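Long-range contacts in alkaline phosphatase D (Bacillus subtilis, PDB 2YEQ), which hydrolyses phosphate esters, working as a secreted phosphodiesterase and alkaline phosphatase with iron and calcium in its active site: residues P8-V13 against R28-P33; L82-V87 against L107-A112; A468-A473 against T490-G495. All blocks are in the same frame, centred on the assembly; numbering follows the deposited sequence.

How the interactions relate
The three contacts follow one another along the chain, and none nests in or crosses another. Interaction 1 comes first. It closes the excursion through strands 13-16 and 23-28 by joining the loop before the first to the loop after the second. After strands 44-51, 59-67 and 74-79, interaction 2 closes the excursion through strands 87-94 and 97-105, two neighbours in the four-stranded antiparallel sheet. Interaction 3 lies much later and closes the excursion through strands 470-477 and 484-489. Interactions 1 and 3 sit toward the two ends of the ten-stranded mixed sheet. The centres of the contacts are about 31 to 35 Å apart, and no two contacts touch.

Interaction 1: P8-V13 against R28-P33; sequences PFTLGV and RLAPDP
The hydroxyl of Thr10 is turned between its own backbone N and carbonyl carbon (chi1 54°), which brings it within bonding distance of Ala30 O. Thr10 OG1 donates to Ala30 O over 2.6 Å. It comes from above the carbonyl plane, about 40° out of it, off any lone pair. Pro33 packs on the same hydroxyl, with Pro33 CB 3.6 Å from Thr10 OG1. Ala30 is also held by its N, which donates to Pro8 O over 2.9 Å. This bond is nearly straight (173°) and meets a lone pair in the carbonyl plane. Strands 13-16 and 23-28 are antiparallel neighbours in one sheet. The two segments are the loops at their matching ends, joined through irregular backbone rather than strand pairing. Phe9 centres an inverse gamma turn and begins a type I turn that ends at Gly12. Its ring lies alongside Leu29, with Phe9 CE1 3.6 Å from Leu29 CD2. Water 1 links the turn to the strand end: it accepts from Leu11 N and donates to Gly12 O and to Arg28 O. Leu11 runs beside the extended Arg28 chain, and Leu11 CD1 is 4.0 Å from Arg28 CD. The guanidinium has Ala30 CB over the centre of one face. Outside the segments, Arg28 NE and NH1 are hydrogen-bonded to Ala72 O and His245 NE2.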
loop_
_atom_site.group_PDB
_atom_site.type_symbol
_atom_site.label_atom_id
_atom_site.label_comp_id
_atom_site.label_asym_id
_atom_site.label_seq_id
_atom_site.Cartn_x
_atom_site.Cartn_y
_atom_site.Cartn_z
ATOM N N PRO A 8 12.454 -22.351 10.896
ATOM C CA PRO A 8 12.856 -20.930 10.949
ATOM C C PRO A 8 12.081 -19.980 10.023
ATOM O O PRO A 8 12.038 -18.756 10.267
ATOM C CB PRO A 8 14.334 -20.970 10.603
ATOM C CG PRO A 8 14.528 -22.228 9.821
ATOM C CD PRO A 8 13.541 -23.204 10.369
ATOM N N PHE A 9 11.455 -20.509 8.980
ATOM C CA PHE A 9 10.827 -19.647 7.971
ATOM C C PHE A 9 9.353 -19.394 8.313
ATOM O O PHE A 9 8.472 -19.601 7.487
ATOM C CB PHE A 9 10.964 -20.262 6.574
ATOM C CG PHE A 9 12.393 -20.495 6.135
ATOM C CD1 PHE A 9 13.196 -19.437 5.727
ATOM C CD2 PHE A 9 12.922 -21.772 6.100
ATOM C CE1 PHE A 9 14.486 -19.640 5.312
ATOM C CE2 PHE A 9 14.246 -21.991 5.675
ATOM C CZ PHE A 9 15.013 -20.933 5.270
ATOM N N THR A 10 9.104 -18.942 9.538
ATOM C CA THR A 10 7.759 -18.735 10.062
ATOM C C THR A 10 7.057 -17.555 9.378
ATOM O O THR A 10 5.840 -17.416 9.486
ATOM C CB THR A 10 7.834 -18.416 11.577
ATOM O OG1 THR A 10 8.733 -17.294 11.757
ATOM C CG2 THR A 10 8.361 -19.656 12.393
ATOM N N LEU A 11 7.824 -16.679 8.736
ATOM C CA LEU A 11 7.250 -15.514 8.030
ATOM C C LEU A 11 7.221 -15.733 6.531
ATOM O O LEU A 11 6.957 -14.798 5.755
ATOM C CB LEU A 11 8.050 -14.251 8.343
ATOM C CG LEU A 11 8.165 -13.992 9.848
ATOM C CD1 LEU A 11 8.821 -12.640 10.071
ATOM C CD2 LEU A 11 6.837 -14.071 10.553
ATOM N N GLY A 12 7.509 -16.970 6.126
ATOM C CA GLY A 12 7.480 -17.346 4.717
ATOM C C GLY A 12 8.562 -16.696 3.892
ATOM O O GLY A 12 9.681 -16.431 4.359
ATOM N N VAL A 13 8.222 -16.450 2.631
ATOM C CA VAL A 13 9.117 -15.863 1.672
ATOM C C VAL A 13 8.392 -14.764 0.894
ATOM O O VAL A 13 7.166 -14.614 0.996
ATOM C CB VAL A 13 9.679 -16.930 0.688
ATOM C CG1 VAL A 13 10.435 -18.064 1.453
ATOM C CG2 VAL A 13 8.554 -17.509 -0.230
ATOM N N ARG A 28 13.228 -14.263 6.177
ATOM C CA ARG A 28 13.744 -13.928 7.487
ATOM C C ARG A 28 13.770 -15.214 8.309
ATOM O O ARG A 28 12.780 -15.997 8.317
ATOM C CB ARG A 28 12.869 -12.884 8.189
ATOM C CG ARG A 28 13.366 -12.555 9.641
ATOM C CD ARG A 28 12.642 -11.418 10.321
ATOM N NE ARG A 28 13.059 -11.437 11.719
ATOM C CZ ARG A 28 12.336 -11.098 12.771
ATOM N NH1 ARG A 28 11.117 -10.599 12.656
ATOM N NH2 ARG A 28 12.881 -11.241 13.984
ATOM N N LEU A 29 14.873 -15.420 9.021
ATOM C CA LEU A 29 14.980 -16.521 9.995
ATOM C C LEU A 29 14.433 -16.071 11.340
ATOM O O LEU A 29 15.037 -15.223 12.003
ATOM C CB LEU A 29 16.428 -16.972 10.155
ATOM C CG LEU A 29 17.180 -17.228 8.856
ATOM C CD1 LEU A 29 18.625 -17.719 9.138
ATOM C CD2 LEU A 29 16.396 -18.239 8.008
ATOM N N ALA A 30 13.287 -16.643 11.728
ATOM C CA ALA A 30 12.566 -16.261 12.932
ATOM C C ALA A 30 11.811 -17.453 13.559
ATOM O O ALA A 30 10.579 -17.445 13.621
ATOM C CB ALA A 30 11.581 -15.111 12.598
ATOM N N PRO A 31 12.538 -18.476 14.021
ATOM C CA PRO A 31 11.896 -19.641 14.680
ATOM C C PRO A 31 10.954 -19.337 15.856
ATOM O O PRO A 31 10.042 -20.112 16.075
ATOM C CB PRO A 31 13.083 -20.514 15.114
ATOM C CG PRO A 31 14.307 -19.599 15.044
ATOM C CD PRO A 31 14.003 -18.610 13.961
ATOM N N ASP A 32 11.139 -18.213 16.565
ATOM C CA ASP A 32 10.185 -17.699 17.610
ATOM C C ASP A 32 9.793 -16.227 17.303
ATOM O O ASP A 32 10.337 -15.297 17.922
ATOM C CB ASP A 32 10.884 -17.774 18.982
ATOM C CG ASP A 32 9.966 -17.486 20.160
ATOM O OD1 ASP A 32 8.792 -17.107 19.982
ATOM O OD2 ASP A 32 10.457 -17.659 21.304
ATOM N N PRO A 33 8.851 -16.017 16.375
ATOM C CA PRO A 33 8.763 -14.734 15.670
ATOM C C PRO A 33 8.218 -13.549 16.469
ATOM O O PRO A 33 8.665 -12.429 16.272
ATOM C CB PRO A 33 7.844 -15.056 14.473
ATOM C CG PRO A 33 7.055 -16.267 14.909
ATOM C CD PRO A 33 8.001 -17.045 15.742
HETATM O O HOH W 1 10.222 -16.669 7.310
#

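Interaction 2: L82-V87 against L107-A112; sequences LEPNKV and LPAPGA
Pro84 and Asn85 belong to the loop leading into strand 87-94. They meet Leu107, Pro108 and Ala109 just beyond its antiparallel neighbour, strand 97-105, so the contact lies at the loop end of this strand pair. One backbone bond joins the segments: Asn85 N donates to Leu107 O over 2.9 Å, at 153°. The donor stands well above the carbonyl plane, 62° out of it. Pro84 packs on the same carbonyl, with Pro84 CA 3.4 Å from Leu107 O. Pro84 CB lies 3.6 Å from Ala109 N and also touches the Ala109 methyl. Asn85 holds its CG anti to the backbone N (chi1 -155°), and this brings it beside Pro108, the two side chains crossing at a slant. There Asn85 CG is 4.2 Å from Pro108 CG, and Asn85 CB is 3.9 Å from Pro108 CA. The amide oxygen OD1 of Asn85 takes its hydrogen bond from Lys105 NZ. Thr106 OG1 adds a further tie, bonding to Glu83 O and Lys86 N. Leu107 and Pro108 also touch Tyr267 of strand 263-267, in a different sheet. After the contact the chain makes a type II turn from Ala109 to Ala112, closed by Ala112 N to Ala109 O at 2.9 Å. The arrangement is that of two flanking segments meeting at the open end of a beta hairpin, here strands 87-94 and 97-105.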
loop_
_atom_site.group_PDB
_atom_site.type_symbol
_atom_site.label_atom_id
_atom_site.label_comp_id
_atom_site.label_asym_id
_atom_site.label_seq_id
_atom_site.Cartn_x
_atom_site.Cartn_y
_atom_site.Cartn_z
ATOM N N LEU A 82 18.805 -12.764 -15.066
ATOM C CA LEU A 82 17.548 -13.392 -15.445
ATOM C C LEU A 82 17.074 -12.868 -16.794
ATOM O O LEU A 82 17.552 -11.858 -17.285
ATOM C CB LEU A 82 16.460 -13.130 -14.392
ATOM C CG LEU A 82 16.750 -13.559 -12.952
ATOM C CD1 LEU A 82 15.567 -13.207 -12.028
ATOM C CD2 LEU A 82 17.054 -15.058 -12.894
ATOM N N GLU A 83 16.107 -13.560 -17.377
ATOM C CA GLU A 83 15.529 -13.150 -18.654
ATOM C C GLU A 83 14.269 -12.331 -18.409
ATOM O O GLU A 83 13.595 -12.528 -17.405
ATOM C CB GLU A 83 15.142 -14.382 -19.485
ATOM C CG GLU A 83 16.306 -15.313 -19.858
ATOM C CD GLU A 83 15.813 -16.533 -20.623
ATOM O OE1 GLU A 83 15.482 -16.371 -21.820
ATOM O OE2 GLU A 83 15.724 -17.639 -20.027
ATOM N N PRO A 84 13.899 -11.488 -19.369
ATOM C CA PRO A 84 12.735 -10.607 -19.193
ATOM C C PRO A 84 11.388 -11.283 -19.376
ATOM O O PRO A 84 11.266 -12.271 -20.078
ATOM C CB PRO A 84 12.944 -9.529 -20.237
ATOM C CG PRO A 84 13.770 -10.162 -21.275
ATOM C CD PRO A 84 14.671 -11.137 -20.569
ATOM N N ASN A 85 10.387 -10.750 -18.694
ATOM C CA ASN A 85 9.026 -11.231 -18.753
ATOM C C ASN A 85 8.887 -12.731 -18.544
ATOM O O ASN A 85 8.098 -13.391 -19.228
ATOM C CB ASN A 85 8.416 -10.820 -20.087
ATOM C CG ASN A 85 6.911 -10.719 -20.041
ATOM O OD1 ASN A 85 6.296 -10.658 -18.989
ATOM N ND2 ASN A 85 6.309 -10.725 -21.212
ATOM N N LYS A 86 9.628 -13.258 -17.580
ATOM C CA LYS A 86 9.663 -14.692 -17.322
ATOM C C LYS A 86 9.342 -15.028 -15.875
ATOM O O LYS A 86 9.839 -14.371 -14.961
ATOM C CB LYS A 86 11.046 -15.231 -17.674
ATOM C CG LYS A 86 11.126 -16.745 -17.637
ATOM C CD LYS A 86 12.366 -17.282 -18.355
ATOM C CE LYS A 86 12.049 -18.498 -19.240
ATOM N NZ LYS A 86 11.168 -19.514 -18.598
ATOM N N VAL A 87 8.535 -16.072 -15.693
ATOM C CA VAL A 87 8.177 -16.602 -14.390
ATOM C C VAL A 87 9.309 -17.436 -13.861
ATOM O O VAL A 87 9.877 -18.253 -14.606
ATOM C CB VAL A 87 6.924 -17.479 -14.467
ATOM C CG1 VAL A 87 6.643 -18.203 -13.133
ATOM C CG2 VAL A 87 5.735 -16.632 -14.900
ATOM N N LEU A 107 10.172 -8.177 -15.122
ATOM C CA LEU A 107 9.485 -7.235 -16.005
ATOM C C LEU A 107 9.836 -7.521 -17.475
ATOM O O LEU A 107 10.886 -8.085 -17.771
ATOM C CB LEU A 107 9.929 -5.811 -15.696
ATOM C CG LEU A 107 9.650 -5.270 -14.288
ATOM C CD1 LEU A 107 10.071 -3.796 -14.248
ATOM C CD2 LEU A 107 8.200 -5.453 -13.922
ATOM N N PRO A 108 8.984 -7.079 -18.393
ATOM C CA PRO A 108 9.360 -7.027 -19.815
ATOM C C PRO A 108 10.592 -6.167 -20.034
ATOM O O PRO A 108 10.892 -5.280 -19.225
ATOM C CB PRO A 108 8.154 -6.350 -20.489
ATOM C CG PRO A 108 7.022 -6.561 -19.586
ATOM C CD PRO A 108 7.599 -6.650 -18.174
ATOM N N ALA A 109 11.302 -6.432 -21.123
ATOM C CA ALA A 109 12.432 -5.601 -21.531
ATOM C C ALA A 109 11.942 -4.165 -21.701
ATOM O O ALA A 109 10.797 -3.949 -22.093
ATOM C CB ALA A 109 13.050 -6.132 -22.834
ATOM N N PRO A 110 12.769 -3.185 -21.343
ATOM C CA PRO A 110 12.363 -1.791 -21.502
ATOM C C PRO A 110 11.885 -1.529 -22.934
ATOM O O PRO A 110 12.519 -1.988 -23.892
ATOM C CB PRO A 110 13.648 -0.995 -21.209
ATOM C CG PRO A 110 14.681 -1.978 -20.776
ATOM C CD PRO A 110 14.227 -3.333 -21.181
ATOM N N GLY A 111 10.758 -0.845 -23.080
ATOM C CA GLY A 111 10.199 -0.575 -24.401
ATOM C C GLY A 111 9.540 -1.754 -25.111
ATOM O O GLY A 111 8.976 -1.572 -26.187
ATOM N N ALA A 112 9.575 -2.953 -24.526
ATOM C CA ALA A 112 8.871 -4.097 -25.117
ATOM C C ALA A 112 7.415 -3.745 -25.322
ATOM O O ALA A 112 6.789 -3.102 -24.485
ATOM C CB ALA A 112 8.983 -5.356 -24.244
#

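Interaction 3: A468-A473 against T490-G495; sequences AISTRA and TTIQGG. With EDO (1,2-ethanediol), chain N.
The guanidinium of Arg472 lies with one face over the carbonyl oxygen of Thr490, yet makes no hydrogen bond to it. Arg472 NH1 is 3.4 Å from Thr490 O, but the angle is poor. The contact extends an antiparallel strand pair at the sheet edge: strand 470-477 lies beside the outermost strand 484-489, and Thr490 follows directly on the latter. The pairing continues through Thr490 N, which donates to Arg472 O over 3.0 Å at 161°. The Arg472 side chain bends at its second torsion (chi2 66°), and this brings the chain back over the other segment. Its methylene packs there on Ile492, with Arg472 CD 3.9 Å from Ile492 CG1. The charged end is held from outside the two segments, NE by a salt bridge to Asp418 and NH1 by a hydrogen bond to Ser489 OG. With an alanine here, Asp418 would probably lose its charged partner, and Ile492 and the Thr490 carbonyl their cover. Ile492 also reaches the strand, with its CD1 3.8 Å from Ser470 CB. An ethanediol, probably from the crystallisation liquor, is hydrogen-bonded to both N and O of Ile492: Ile492 N donates to ethanediol O2 over 2.8 Å, almost straight, and ethanediol O1 donates to Ile492 O over 2.6 Å. The diol is also hydrogen-bonded to Asp418 OD1. Water 2 donates to Thr491 O, accepts from Gln493 N at 3.2 Å, and has a weak bond with Ser470 OG at 3.4 Å.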
loop_
_atom_site.group_PDB
_atom_site.type_symbol
_atom_site.label_atom_id
_atom_site.label_comp_id
_atom_site.label_asym_id
_atom_site.label_seq_id
_atom_site.Cartn_x
_atom_site.Cartn_y
_atom_site.Cartn_z
ATOM N N ALA A 468 -16.740 -15.265 0.831
ATOM C CA ALA A 468 -16.557 -15.380 -0.608
ATOM C C ALA A 468 -16.190 -13.985 -1.154
ATOM O O ALA A 468 -16.554 -12.985 -0.561
ATOM C CB ALA A 468 -17.874 -15.893 -1.266
ATOM N N ILE A 469 -15.462 -13.933 -2.262
ATOM C CA ILE A 469 -15.121 -12.666 -2.911
ATOM C C ILE A 469 -15.931 -12.508 -4.215
ATOM O O ILE A 469 -16.254 -13.500 -4.865
ATOM C CB ILE A 469 -13.617 -12.570 -3.182
ATOM C CG1 ILE A 469 -13.197 -11.103 -3.385
ATOM C CG2 ILE A 469 -13.207 -13.435 -4.376
ATOM C CD1 ILE A 469 -11.726 -10.859 -3.096
ATOM N N SER A 470 -16.308 -11.277 -4.558
ATOM C CA SER A 470 -16.983 -10.980 -5.837
ATOM C C SER A 470 -16.486 -9.656 -6.358
ATOM O O SER A 470 -15.991 -8.820 -5.596
ATOM C CB SER A 470 -18.491 -10.834 -5.663
ATOM O OG SER A 470 -18.996 -11.715 -4.699
ATOM N N THR A 471 -16.637 -9.458 -7.655
ATOM C CA THR A 471 -16.395 -8.165 -8.257
ATOM C C THR A 471 -17.659 -7.317 -8.030
ATOM O O THR A 471 -18.721 -7.591 -8.604
ATOM C CB THR A 471 -16.014 -8.320 -9.713
ATOM O OG1 THR A 471 -14.812 -9.112 -9.795
ATOM C CG2 THR A 471 -15.778 -6.966 -10.395
ATOM N N ARG A 472 -17.566 -6.341 -7.127
ATOM C CA ARG A 472 -18.678 -5.433 -6.842
ATOM C C ARG A 472 -18.985 -4.575 -8.057
ATOM O O ARG A 472 -20.140 -4.257 -8.359
ATOM C CB ARG A 472 -18.358 -4.492 -5.648
ATOM C CG ARG A 472 -19.412 -3.396 -5.405
ATOM C CD ARG A 472 -20.679 -4.019 -4.974
ATOM N NE ARG A 472 -21.796 -3.116 -4.756
ATOM C CZ ARG A 472 -22.537 -2.555 -5.711
ATOM N NH1 ARG A 472 -22.257 -2.725 -7.001
ATOM N NH2 ARG A 472 -23.562 -1.800 -5.369
ATOM N N ALA A 473 -17.936 -4.168 -8.735
ATOM C CA ALA A 473 -18.085 -3.284 -9.833
ATOM C C ALA A 473 -16.806 -3.249 -10.589
ATOM O O ALA A 473 -15.712 -3.496 -10.034
ATOM C CB ALA A 473 -18.478 -1.875 -9.349
ATOM N N THR A 490 -22.581 -5.705 -9.244
ATOM C CA THR A 490 -23.216 -6.874 -8.620
ATOM C C THR A 490 -23.425 -6.625 -7.140
ATOM O O THR A 490 -22.541 -6.115 -6.452
ATOM C CB THR A 490 -22.354 -8.134 -8.779
ATOM O OG1 THR A 490 -22.055 -8.313 -10.166
ATOM C CG2 THR A 490 -23.047 -9.361 -8.230
ATOM N N THR A 491 -24.587 -7.008 -6.645
ATOM C CA THR A 491 -24.885 -6.877 -5.242
ATOM C C THR A 491 -24.167 -8.006 -4.491
ATOM O O THR A 491 -24.015 -9.108 -5.016
ATOM C CB THR A 491 -26.392 -6.897 -5.007
ATOM O OG1 THR A 491 -26.914 -8.128 -5.464
ATOM C CG2 THR A 491 -27.065 -5.803 -5.792
ATOM N N ILE A 492 -23.694 -7.713 -3.280
ATOM C CA ILE A 492 -22.879 -8.648 -2.522
ATOM C C ILE A 492 -23.774 -9.411 -1.565
ATOM O O ILE A 492 -24.409 -8.847 -0.696
ATOM C CB ILE A 492 -21.721 -7.924 -1.750
ATOM C CG1 ILE A 492 -20.845 -7.153 -2.736
ATOM C CG2 ILE A 492 -20.864 -8.924 -0.949
ATOM C CD1 ILE A 492 -20.180 -7.989 -3.834
ATOM N N GLN A 493 -23.805 -10.716 -1.733
ATOM C CA GLN A 493 -24.580 -11.580 -0.873
ATOM C C GLN A 493 -24.019 -11.643 0.537
ATOM O O GLN A 493 -22.821 -11.913 0.740
ATOM C CB GLN A 493 -24.603 -12.999 -1.453
ATOM C CG GLN A 493 -25.981 -13.475 -1.736
ATOM C CD GLN A 493 -25.989 -14.793 -2.470
ATOM O OE1 GLN A 493 -25.617 -14.871 -3.646
ATOM N NE2 GLN A 493 -26.390 -15.845 -1.773
ATOM N N GLY A 494 -24.899 -11.430 1.499
ATOM C CA GLY A 494 -24.553 -11.558 2.903
ATOM C C GLY A 494 -23.975 -10.287 3.510
ATOM O O GLY A 494 -23.641 -10.281 4.690
ATOM N N GLY A 495 -23.842 -9.224 2.712
ATOM C CA GLY A 495 -23.288 -7.965 3.201
ATOM C C GLY A 495 -24.362 -7.016 3.715
ATOM O O GLY A 495 -25.454 -6.950 3.146
HETATM C C1 EDO N . -25.108 -5.975 -0.258
HETATM O O1 EDO N . -26.083 -6.993 0.039
HETATM C C2 EDO N . -25.383 -5.189 -1.537
HETATM O O2 EDO N . -24.201 -5.120 -2.341
HETATM O O HOH W 2 -22.392 -11.861 -4.426
#